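Local coordinates for protein flavoredoxin (Desulfovibrio vulgaris str. 'Miyazaki F', PDB 2D5M) that binds flavin mononucleotide and probably carries electrons as a dimeric flavoprotein of the flavin reductase family, at residues G97-V106 with V111-K121; R8-L16 with V162-Y171. All blocks are in the same frame, centred on the assembly; numbering follows the deposited sequence.

Contact 1: residues G97-V106 with V111-K121; sequences GLTPVPGEHV and VGEFPMAIELK
Glu119 turns its carboxylate onto the backbone of Glu104 and His105, and Glu113 does so onto Thr99, a clear example of side chains taking up main-chain N-H groups. Glu119 OE2 accepts from Glu104 N at 2.8 Å, and its OE1 from His105 N at 2.7 Å, both on the syn side of the carboxylate; Val106 N adds a weak third bond to OE1. With each oxygen bonded to a backbone N-H of the loop 103-106, the carboxylate is probably restrained from rotating, and it meets the edge of the His105 ring with the planes 55° apart. Glu113 grips Thr99 twice: OE1 takes the backbone N at 2.8 Å, and the hydroxyl OG1 donates to OE2 at 2.6 Å. A bend at chi2 (72°) brings the carboxylate to Thr99, the chain crossing Leu98 CD2 on the way. Between main chains, Gly112 N, within a type I turn from Val111 to Phe114, reaches Thr99 O at 2.9 Å, nearly straight at 170°.

Among the apolar contacts, Leu98 CD1 lies 4.0 Å from Val111 CG1, which sits over one face of the Phe114 ring, toward its rim, and Val101 CG2 rests on Gly112 CA.

Lys142 of strand 133-144 forms salt bridges with both Glu104 and Glu119, probably easing their closeness. Strand 100-102 pairs with 109-111, and strand 116-126 runs between strands 65-70 and 133-144.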
loop_
_atom_site.group_PDB
_atom_site.type_symbol
_atom_site.label_atom_id
_atom_site.label_comp_id
_atom_site.label_asym_id
_atom_site.label_seq_id
_atom_site.Cartn_x
_atom_site.Cartn_y
_atom_site.Cartn_z
ATOM N N GLY A 97 6.181 -24.745 -9.197
ATOM C CA GLY A 97 5.287 -25.790 -8.702
ATOM C C GLY A 97 4.024 -25.243 -8.069
ATOM O O GLY A 97 3.550 -25.776 -7.061
ATOM N N LEU A 98 3.471 -24.174 -8.609
ATOM C CA LEU A 98 2.241 -23.567 -8.156
ATOM C C LEU A 98 1.122 -23.764 -9.158
ATOM O O LEU A 98 1.379 -24.118 -10.334
ATOM C CB LEU A 98 2.494 -22.041 -7.935
ATOM C CG LEU A 98 3.505 -21.706 -6.869
ATOM C CD1 LEU A 98 3.739 -20.202 -6.823
ATOM C CD2 LEU A 98 3.071 -22.148 -5.511
ATOM N N THR A 99 -0.087 -23.531 -8.723
ATOM C CA THR A 99 -1.295 -23.885 -9.503
ATOM C C THR A 99 -1.965 -22.635 -10.034
ATOM O O THR A 99 -2.429 -21.789 -9.236
ATOM C CB THR A 99 -2.284 -24.620 -8.614
ATOM O OG1 THR A 99 -1.660 -25.789 -8.045
ATOM C CG2 THR A 99 -3.495 -25.111 -9.393
ATOM N N PRO A 100 -2.085 -22.499 -11.356
ATOM C CA PRO A 100 -2.790 -21.352 -11.939
ATOM C C PRO A 100 -4.283 -21.661 -12.019
ATOM O O PRO A 100 -4.724 -22.444 -12.890
ATOM C CB PRO A 100 -2.139 -21.234 -13.323
ATOM C CG PRO A 100 -1.775 -22.660 -13.680
ATOM C CD PRO A 100 -1.479 -23.375 -12.390
ATOM N N VAL A 101 -5.038 -21.140 -11.080
ATOM C CA VAL A 101 -6.449 -21.419 -10.989
ATOM C C VAL A 101 -7.215 -20.393 -11.802
ATOM O O VAL A 101 -7.059 -19.180 -11.547
ATOM C CB VAL A 101 -6.949 -21.385 -9.517
ATOM C CG1 VAL A 101 -8.415 -21.623 -9.462
ATOM C CG2 VAL A 101 -6.172 -22.388 -8.674
ATOM N N PRO A 102 -8.044 -20.776 -12.757
ATOM C CA PRO A 102 -8.791 -19.757 -13.509
ATOM C C PRO A 102 -9.722 -18.959 -12.610
ATOM O O PRO A 102 -10.437 -19.516 -11.770
ATOM C CB PRO A 102 -9.582 -20.551 -14.545
ATOM C CG PRO A 102 -9.003 -21.892 -14.523
ATOM C CD PRO A 102 -8.339 -22.138 -13.238
ATOM N N GLY A 103 -9.748 -17.639 -12.789
ATOM C CA GLY A 103 -10.742 -16.804 -12.167
ATOM C C GLY A 103 -12.147 -17.251 -12.498
ATOM O O GLY A 103 -12.407 -17.758 -13.581
ATOM N N GLU A 104 -13.030 -17.053 -11.527
ATOM C CA GLU A 104 -14.451 -17.372 -11.727
ATOM C C GLU A 104 -15.180 -16.240 -12.396
ATOM O O GLU A 104 -16.247 -16.488 -13.002
ATOM C CB GLU A 104 -15.073 -17.753 -10.368
ATOM C CG GLU A 104 -14.461 -19.074 -9.860
ATOM C CD GLU A 104 -15.027 -19.444 -8.491
ATOM O OE1 GLU A 104 -15.199 -18.468 -7.677
ATOM O OE2 GLU A 104 -15.348 -20.622 -8.189
ATOM N N HIS A 105 -14.693 -15.006 -12.249
ATOM C CA HIS A 105 -15.365 -13.813 -12.689
ATOM C C HIS A 105 -14.601 -13.061 -13.782
ATOM O O HIS A 105 -15.186 -12.230 -14.469
ATOM C CB HIS A 105 -15.612 -12.860 -11.506
ATOM C CG HIS A 105 -16.388 -13.499 -10.409
ATOM N ND1 HIS A 105 -17.750 -13.540 -10.367
ATOM C CD2 HIS A 105 -15.921 -14.182 -9.308
ATOM C CE1 HIS A 105 -18.068 -14.215 -9.262
ATOM N NE2 HIS A 105 -17.004 -14.617 -8.610
ATOM N N VAL A 106 -13.296 -13.290 -13.893
ATOM C CA VAL A 106 -12.431 -12.514 -14.825
ATOM C C VAL A 106 -11.496 -13.502 -15.531
ATOM O O VAL A 106 -11.207 -14.575 -15.006
ATOM C CB VAL A 106 -11.642 -11.376 -14.166
ATOM C CG1 VAL A 106 -12.547 -10.510 -13.268
ATOM C CG2 VAL A 106 -10.476 -11.908 -13.343
ATOM N N VAL A 111 -3.193 -17.653 -7.922
ATOM C CA VAL A 111 -2.315 -18.677 -7.378
ATOM C C VAL A 111 -3.084 -19.518 -6.359
ATOM O O VAL A 111 -3.425 -19.007 -5.274
ATOM C CB VAL A 111 -1.047 -18.096 -6.737
ATOM C CG1 VAL A 111 -0.158 -19.241 -6.309
ATOM C CG2 VAL A 111 -0.324 -17.166 -7.699
ATOM N N GLY A 112 -3.350 -20.746 -6.656
ATOM C CA GLY A 112 -4.229 -21.545 -5.795
ATOM C C GLY A 112 -3.688 -21.765 -4.409
ATOM O O GLY A 112 -4.450 -21.868 -3.450
ATOM N N GLU A 113 -2.374 -21.858 -4.267
ATOM C CA GLU A 113 -1.767 -22.159 -2.997
ATOM C C GLU A 113 -1.818 -20.999 -2.025
ATOM O O GLU A 113 -1.582 -21.209 -0.829
ATOM C CB GLU A 113 -0.290 -22.559 -3.198
ATOM C CG GLU A 113 -0.053 -23.888 -3.865
ATOM C CD GLU A 113 -0.350 -23.981 -5.311
ATOM O OE1 GLU A 113 -0.459 -22.953 -6.007
ATOM O OE2 GLU A 113 -0.424 -25.135 -5.804
ATOM N N PHE A 114 -2.017 -19.773 -2.528
ATOM C CA PHE A 114 -1.978 -18.603 -1.652
ATOM C C PHE A 114 -3.295 -18.470 -0.892
ATOM O O PHE A 114 -4.327 -18.928 -1.340
ATOM C CB PHE A 114 -1.679 -17.348 -2.435
ATOM C CG PHE A 114 -0.264 -17.238 -2.982
ATOM C CD1 PHE A 114 0.687 -18.257 -2.925
ATOM C CD2 PHE A 114 0.127 -16.037 -3.564
ATOM C CE1 PHE A 114 1.940 -18.110 -3.495
ATOM C CE2 PHE A 114 1.370 -15.901 -4.119
ATOM C CZ PHE A 114 2.275 -16.921 -4.108
ATOM N N PRO A 115 -3.247 -17.820 0.262
ATOM C CA PRO A 115 -4.419 -17.787 1.120
ATOM C C PRO A 115 -5.522 -16.870 0.645
ATOM O O PRO A 115 -6.699 -16.975 1.072
ATOM C CB PRO A 115 -3.841 -17.293 2.443
ATOM C CG PRO A 115 -2.621 -16.465 2.069
ATOM C CD PRO A 115 -2.064 -17.298 0.958
ATOM N N MET A 116 -5.193 -15.916 -0.185
ATOM C CA MET A 116 -6.125 -14.861 -0.587
ATOM C C MET A 116 -5.858 -14.485 -2.054
ATOM O O MET A 116 -4.719 -14.308 -2.464
ATOM C CB MET A 116 -5.944 -13.654 0.294
ATOM C CG MET A 116 -6.799 -12.460 0.014
ATOM S SD MET A 116 -6.609 -11.400 1.478
ATOM C CE MET A 116 -7.689 -10.126 0.968
ATOM N N ALA A 117 -6.938 -14.317 -2.807
ATOM C CA ALA A 117 -6.858 -13.955 -4.209
ATOM C C ALA A 117 -8.012 -12.965 -4.516
ATOM O O ALA A 117 -9.100 -13.081 -3.986
ATOM C CB ALA A 117 -6.941 -15.168 -5.095
ATOM N N ILE A 118 -7.702 -12.016 -5.367
ATOM C CA ILE A 118 -8.621 -10.965 -5.772
ATOM C C ILE A 118 -8.743 -11.008 -7.289
ATOM O O ILE A 118 -7.710 -11.075 -7.983
ATOM C CB ILE A 118 -8.072 -9.581 -5.306
ATOM C CG1 ILE A 118 -7.721 -9.572 -3.836
ATOM C CG2 ILE A 118 -9.077 -8.508 -5.685
ATOM C CD1 ILE A 118 -7.010 -8.310 -3.384
ATOM N N GLU A 119 -9.956 -11.001 -7.808
ATOM C CA GLU A 119 -10.223 -10.988 -9.230
ATOM C C GLU A 119 -10.579 -9.586 -9.683
ATOM O O GLU A 119 -11.505 -8.986 -9.102
ATOM C CB GLU A 119 -11.391 -11.950 -9.560
ATOM C CG GLU A 119 -11.113 -13.387 -9.197
ATOM C CD GLU A 119 -12.015 -14.378 -9.900
ATOM O OE1 GLU A 119 -12.426 -14.049 -11.063
ATOM O OE2 GLU A 119 -12.236 -15.468 -9.325
ATOM N N LEU A 120 -9.872 -9.076 -10.678
ATOM C CA LEU A 120 -10.064 -7.694 -11.122
ATOM C C LEU A 120 -10.319 -7.595 -12.628
ATOM O O LEU A 120 -9.733 -8.266 -13.465
ATOM C CB LEU A 120 -8.861 -6.807 -10.762
ATOM C CG LEU A 120 -8.523 -6.803 -9.268
ATOM C CD1 LEU A 120 -7.357 -7.755 -8.944
ATOM C CD2 LEU A 120 -8.210 -5.400 -8.743
ATOM N N LYS A 121 -11.238 -6.660 -12.943
ATOM C CA LYS A 121 -11.546 -6.234 -14.303
ATOM C C LYS A 121 -10.871 -4.919 -14.563
ATOM O O LYS A 121 -11.043 -3.958 -13.782
ATOM C CB LYS A 121 -13.054 -6.077 -14.484
ATOM C CG LYS A 121 -13.566 -5.501 -15.784
ATOM C CD LYS A 121 -15.075 -5.297 -15.835
ATOM C CE LYS A 121 -15.572 -4.261 -14.841
ATOM N NZ LYS A 121 -16.903 -3.669 -15.049
#

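Contact 2: residues R8-L16 with V162-Y171; sequences RTLAYPTPL and VIFAPVSREY. With FMN (flavin mononucleotide), chain E.
Leu16 meets Val162 and Tyr171 where the two segments reach the flavin, and its side chain shows how one residue can join strand packing to a cofactor pocket. CB lies 3.9 Å from Val162 O. With CG anti to the backbone N (chi1 -177°), the chain runs alongside Val162 in the same direction and across Tyr171 at about a right angle. Both methyls touch Tyr171 CE2, CD2 at 3.6 Å; CD2 also packs on Val162 CG1, and CD1 also reaches the flavin methyl C7M at 3.9 Å. A water donates to both Leu16 O and Val162 O, bridging the backbones.

The same C7M sits over the centre of one face of the Phe164 ring, with Pro166 N over the opposite face. Thr14 holds the backbone there: Phe164 N donates to Thr14 O at 2.9 Å (163°), and Thr14 OG1 returns a bond to Phe164 O at 2.8 Å, approaching from above the carbonyl plane. Beyond it, the Pro166 ring packs against the loop 9-11, its CB 3.3 Å from Thr9 O, and Tyr12 CE1 touches Ala165 CB.

Leu16 also packs on Ala79 of helix 76-82, where Asp80 takes the Tyr171 hydroxyl. Strand 14-22 pairs with strands 28-41, 65-70 and 162-165, and at Tyr171 a strand of the second subunit carries the sheet across the interface.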
loop_
_atom_site.group_PDB
_atom_site.type_symbol
_atom_site.label_atom_id
_atom_site.label_comp_id
_atom_site.label_asym_id
_atom_site.label_seq_id
_atom_site.Cartn_x
_atom_site.Cartn_y
_atom_site.Cartn_z
ATOM N N ARG A 8 13.708 9.314 -2.095
ATOM C CA ARG A 8 13.718 7.907 -2.294
ATOM C C ARG A 8 12.324 7.342 -2.226
ATOM O O ARG A 8 11.466 7.879 -1.558
ATOM C CB ARG A 8 14.542 7.214 -1.217
ATOM C CG ARG A 8 15.948 7.692 -1.001
ATOM C CD ARG A 8 16.552 6.802 0.129
ATOM N NE ARG A 8 17.985 7.191 0.234
ATOM C CZ ARG A 8 19.004 6.545 -0.295
ATOM N NH1 ARG A 8 18.890 5.426 -0.981
ATOM N NH2 ARG A 8 20.259 6.967 -0.161
ATOM N N THR A 9 12.098 6.208 -2.907
ATOM C CA THR A 9 10.848 5.478 -2.838
ATOM C C THR A 9 10.788 4.678 -1.536
ATOM O O THR A 9 10.990 3.438 -1.542
ATOM C CB THR A 9 10.634 4.548 -4.053
ATOM O OG1 THR A 9 11.781 3.676 -4.162
ATOM C CG2 THR A 9 10.491 5.338 -5.308
ATOM N N LEU A 10 10.557 5.381 -0.454
ATOM C CA LEU A 10 10.664 4.828 0.883
ATOM C C LEU A 10 9.417 5.163 1.668
ATOM O O LEU A 10 9.165 6.310 2.000
ATOM C CB LEU A 10 11.886 5.354 1.544
ATOM C CG LEU A 10 12.388 4.789 2.823
ATOM C CD1 LEU A 10 12.411 3.281 2.875
ATOM C CD2 LEU A 10 13.830 5.350 3.095
ATOM N N ALA A 11 8.633 4.145 1.966
ATOM C CA ALA A 11 7.432 4.222 2.759
ATOM C C ALA A 11 7.120 2.831 3.282
ATOM O O ALA A 11 7.581 1.849 2.680
ATOM C CB ALA A 11 6.260 4.768 1.976
ATOM N N TYR A 12 6.358 2.741 4.374
ATOM C CA TYR A 12 5.999 1.450 4.935
ATOM C C TYR A 12 4.542 1.507 5.398
ATOM O O TYR A 12 4.115 2.582 5.873
ATOM C CB TYR A 12 6.767 1.108 6.185
ATOM C CG TYR A 12 8.257 1.199 6.099
ATOM C CD1 TYR A 12 8.988 0.416 5.180
ATOM C CD2 TYR A 12 8.960 2.049 6.903
ATOM C CE1 TYR A 12 10.346 0.505 5.097
ATOM C CE2 TYR A 12 10.342 2.104 6.846
ATOM C CZ TYR A 12 11.036 1.349 5.960
ATOM O OH TYR A 12 12.412 1.441 5.897
ATOM N N PRO A 13 3.817 0.402 5.365
ATOM C CA PRO A 13 4.145 -0.822 4.624
ATOM C C PRO A 13 3.967 -0.572 3.137
ATOM O O PRO A 13 3.282 0.350 2.732
ATOM C CB PRO A 13 3.078 -1.809 5.106
ATOM C CG PRO A 13 1.893 -0.915 5.301
ATOM C CD PRO A 13 2.461 0.323 5.947
ATOM N N THR A 14 4.558 -1.464 2.335
ATOM C CA THR A 14 4.181 -1.630 0.918
ATOM C C THR A 14 3.783 -3.084 0.734
ATOM O O THR A 14 4.284 -3.964 1.469
ATOM C CB THR A 14 5.251 -1.174 -0.106
ATOM O OG1 THR A 14 6.293 -2.140 -0.209
ATOM C CG2 THR A 14 5.816 0.188 0.290
ATOM N N PRO A 15 2.885 -3.363 -0.191
ATOM C CA PRO A 15 2.413 -4.740 -0.378
ATOM C C PRO A 15 3.349 -5.532 -1.251
ATOM O O PRO A 15 4.287 -5.045 -1.901
ATOM C CB PRO A 15 1.062 -4.519 -1.039
ATOM C CG PRO A 15 1.268 -3.306 -1.875
ATOM C CD PRO A 15 2.164 -2.417 -1.072
ATOM N N LEU A 16 3.055 -6.833 -1.304
ATOM C CA LEU A 16 3.710 -7.747 -2.225
ATOM C C LEU A 16 2.606 -8.515 -2.929
ATOM O O LEU A 16 2.215 -9.619 -2.534
ATOM C CB LEU A 16 4.713 -8.704 -1.509
ATOM C CG LEU A 16 5.503 -9.645 -2.436
ATOM C CD1 LEU A 16 6.371 -8.851 -3.376
ATOM C CD2 LEU A 16 6.311 -10.645 -1.620
ATOM N N VAL A 162 2.771 -11.035 3.189
ATOM C CA VAL A 162 4.112 -10.475 3.186
ATOM C C VAL A 162 4.056 -8.974 2.967
ATOM O O VAL A 162 3.306 -8.460 2.131
ATOM C CB VAL A 162 4.968 -11.141 2.109
ATOM C CG1 VAL A 162 6.361 -10.580 1.987
ATOM C CG2 VAL A 162 5.073 -12.647 2.276
ATOM N N ILE A 163 4.908 -8.267 3.670
ATOM C CA ILE A 163 5.158 -6.868 3.557
ATOM C C ILE A 163 6.502 -6.620 2.877
ATOM O O ILE A 163 7.483 -7.262 3.247
ATOM C CB ILE A 163 5.193 -6.119 4.947
ATOM C CG1 ILE A 163 3.841 -6.303 5.662
ATOM C CG2 ILE A 163 5.565 -4.703 4.910
ATOM C CD1 ILE A 163 4.062 -6.069 7.143
ATOM N N PHE A 164 6.597 -5.681 1.935
ATOM C CA PHE A 164 7.837 -5.297 1.320
ATOM C C PHE A 164 8.367 -3.990 1.909
ATOM O O PHE A 164 7.616 -3.025 2.060
ATOM C CB PHE A 164 7.693 -5.186 -0.190
ATOM C CG PHE A 164 8.881 -4.679 -0.968
ATOM C CD1 PHE A 164 10.105 -5.381 -0.903
ATOM C CD2 PHE A 164 8.834 -3.564 -1.734
ATOM C CE1 PHE A 164 11.182 -4.974 -1.632
ATOM C CE2 PHE A 164 9.883 -3.169 -2.513
ATOM C CZ PHE A 164 11.092 -3.859 -2.455
ATOM N N ALA A 165 9.643 -4.015 2.297
ATOM C CA ALA A 165 10.385 -2.834 2.743
ATOM C C ALA A 165 11.241 -2.361 1.569
ATOM O O ALA A 165 12.273 -3.009 1.274
ATOM C CB ALA A 165 11.237 -3.177 3.952
ATOM N N PRO A 166 10.857 -1.283 0.883
ATOM C CA PRO A 166 11.626 -0.854 -0.270
ATOM C C PRO A 166 12.976 -0.255 0.102
ATOM O O PRO A 166 13.183 0.182 1.243
ATOM C CB PRO A 166 10.699 0.210 -0.889
ATOM C CG PRO A 166 9.961 0.788 0.265
ATOM C CD PRO A 166 9.694 -0.417 1.131
ATOM N N VAL A 167 13.885 -0.252 -0.856
ATOM C CA VAL A 167 15.236 0.351 -0.790
ATOM C C VAL A 167 16.172 -0.569 -0.002
ATOM O O VAL A 167 17.181 -1.001 -0.523
ATOM C CB VAL A 167 15.280 1.793 -0.274
ATOM C CG1 VAL A 167 16.685 2.351 -0.384
ATOM C CG2 VAL A 167 14.295 2.669 -1.039
ATOM N N SER A 168 15.792 -0.867 1.245
ATOM C CA SER A 168 16.514 -1.910 1.945
ATOM C C SER A 168 16.212 -3.293 1.334
ATOM O O SER A 168 16.998 -4.209 1.494
ATOM C CB SER A 168 16.170 -1.937 3.427
ATOM O OG SER A 168 14.810 -2.145 3.613
ATOM N N ARG A 169 15.109 -3.435 0.642
ATOM C CA ARG A 169 14.803 -4.613 -0.155
ATOM C C ARG A 169 14.735 -5.868 0.712
ATOM O O ARG A 169 15.465 -6.814 0.564
ATOM C CB ARG A 169 15.813 -4.780 -1.326
ATOM C CG ARG A 169 15.634 -3.671 -2.362
ATOM C CD ARG A 169 16.745 -3.600 -3.391
ATOM N NE ARG A 169 16.503 -2.597 -4.387
ATOM C CZ ARG A 169 17.279 -2.154 -5.350
ATOM N NH1 ARG A 169 18.536 -2.633 -5.550
ATOM N NH2 ARG A 169 16.879 -1.204 -6.187
ATOM N N GLU A 170 13.726 -5.877 1.600
ATOM C CA GLU A 170 13.469 -6.928 2.549
ATOM C C GLU A 170 11.991 -7.219 2.632
ATOM O O GLU A 170 11.148 -6.398 2.335
ATOM C CB GLU A 170 13.992 -6.572 3.967
ATOM C CG GLU A 170 15.519 -6.407 3.949
ATOM C CD GLU A 170 16.230 -6.317 5.274
ATOM O OE1 GLU A 170 15.612 -5.795 6.217
ATOM O OE2 GLU A 170 17.431 -6.732 5.372
ATOM N N TYR A 171 11.688 -8.421 3.084
ATOM C CA TYR A 171 10.326 -8.877 3.324
ATOM C C TYR A 171 10.107 -9.144 4.807
ATOM O O TYR A 171 10.976 -9.753 5.439
ATOM C CB TYR A 171 10.080 -10.150 2.549
ATOM C CG TYR A 171 10.166 -10.047 1.043
ATOM C CD1 TYR A 171 11.014 -10.854 0.335
ATOM C CD2 TYR A 171 9.387 -9.151 0.337
ATOM C CE1 TYR A 171 11.111 -10.782 -1.052
ATOM C CE2 TYR A 171 9.451 -9.088 -1.052
ATOM C CZ TYR A 171 10.307 -9.910 -1.736
ATOM O OH TYR A 171 10.320 -9.806 -3.086
HETATM N N1 FMN E . 7.521 -4.202 -11.431
HETATM C C2 FMN E . 6.549 -3.301 -11.780
HETATM O O2 FMN E . 6.392 -2.966 -12.963
HETATM N N3 FMN E . 5.764 -2.742 -10.775
HETATM C C4 FMN E . 5.900 -2.990 -9.428
HETATM O O4 FMN E . 5.150 -2.432 -8.599
HETATM C C4A FMN E . 6.943 -3.883 -9.061
HETATM N N5 FMN E . 7.172 -4.129 -7.748
HETATM C C5A FMN E . 8.077 -5.124 -7.474
HETATM C C6 FMN E . 8.321 -5.427 -6.105
HETATM C C7 FMN E . 9.178 -6.437 -5.699
HETATM C C7M FMN E . 9.467 -6.718 -4.243
HETATM C C8 FMN E . 9.809 -7.222 -6.736
HETATM C C8M FMN E . 10.682 -8.398 -6.328
HETATM C C9 FMN E . 9.637 -6.890 -8.068
HETATM C C9A FMN E . 8.786 -5.869 -8.459
HETATM N N10 FMN E . 8.597 -5.468 -9.799
HETATM C C10 FMN E . 7.647 -4.528 -10.117
HETATM C "C1'" FMN E . 9.374 -6.128 -10.885
HETATM C "C2'" FMN E . 8.561 -7.176 -11.642
HETATM O "O2'" FMN E . 7.881 -8.082 -10.765
HETATM C "C3'" FMN E . 9.519 -7.983 -12.525
HETATM O "O3'" FMN E . 9.986 -7.087 -13.560
HETATM C "C4'" FMN E . 8.908 -9.234 -13.138
HETATM O "O4'" FMN E . 10.026 -10.030 -13.617
HETATM C "C5'" FMN E . 7.973 -8.967 -14.265
HETATM O "O5'" FMN E . 7.493 -10.258 -14.761
HETATM P P FMN E . 6.766 -10.387 -16.192
HETATM O O1P FMN E . 7.737 -9.876 -17.266
HETATM O O2P FMN E . 5.486 -9.587 -16.208
HETATM O O3P FMN E . 6.552 -11.889 -16.256
HETATM O O HOH W 1 2.027 -10.191 0.322
#

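Overall arrangement
Contacts 1 and 2 serve one sheet from opposite sides of the chain's centre. Contact 2 joins segments 146 positions apart at their closest ends and closes a long loop; contact 1, between neighbouring segments, is nested inside it. Their centres are 24 Å apart and their nearest atoms about 7 Å, without touching. Both reach the large antiparallel sheet, where strand 65-70 lies between strand 116-126 of contact 1 and strand 14-22 of contact 2. Contact 2 brings together the chain's beginning and later strands beside the flavin, whereas contact 1 joins 97-106 to the turn at 111-114 and the first part of strand 116-126. Both also touch the second subunit.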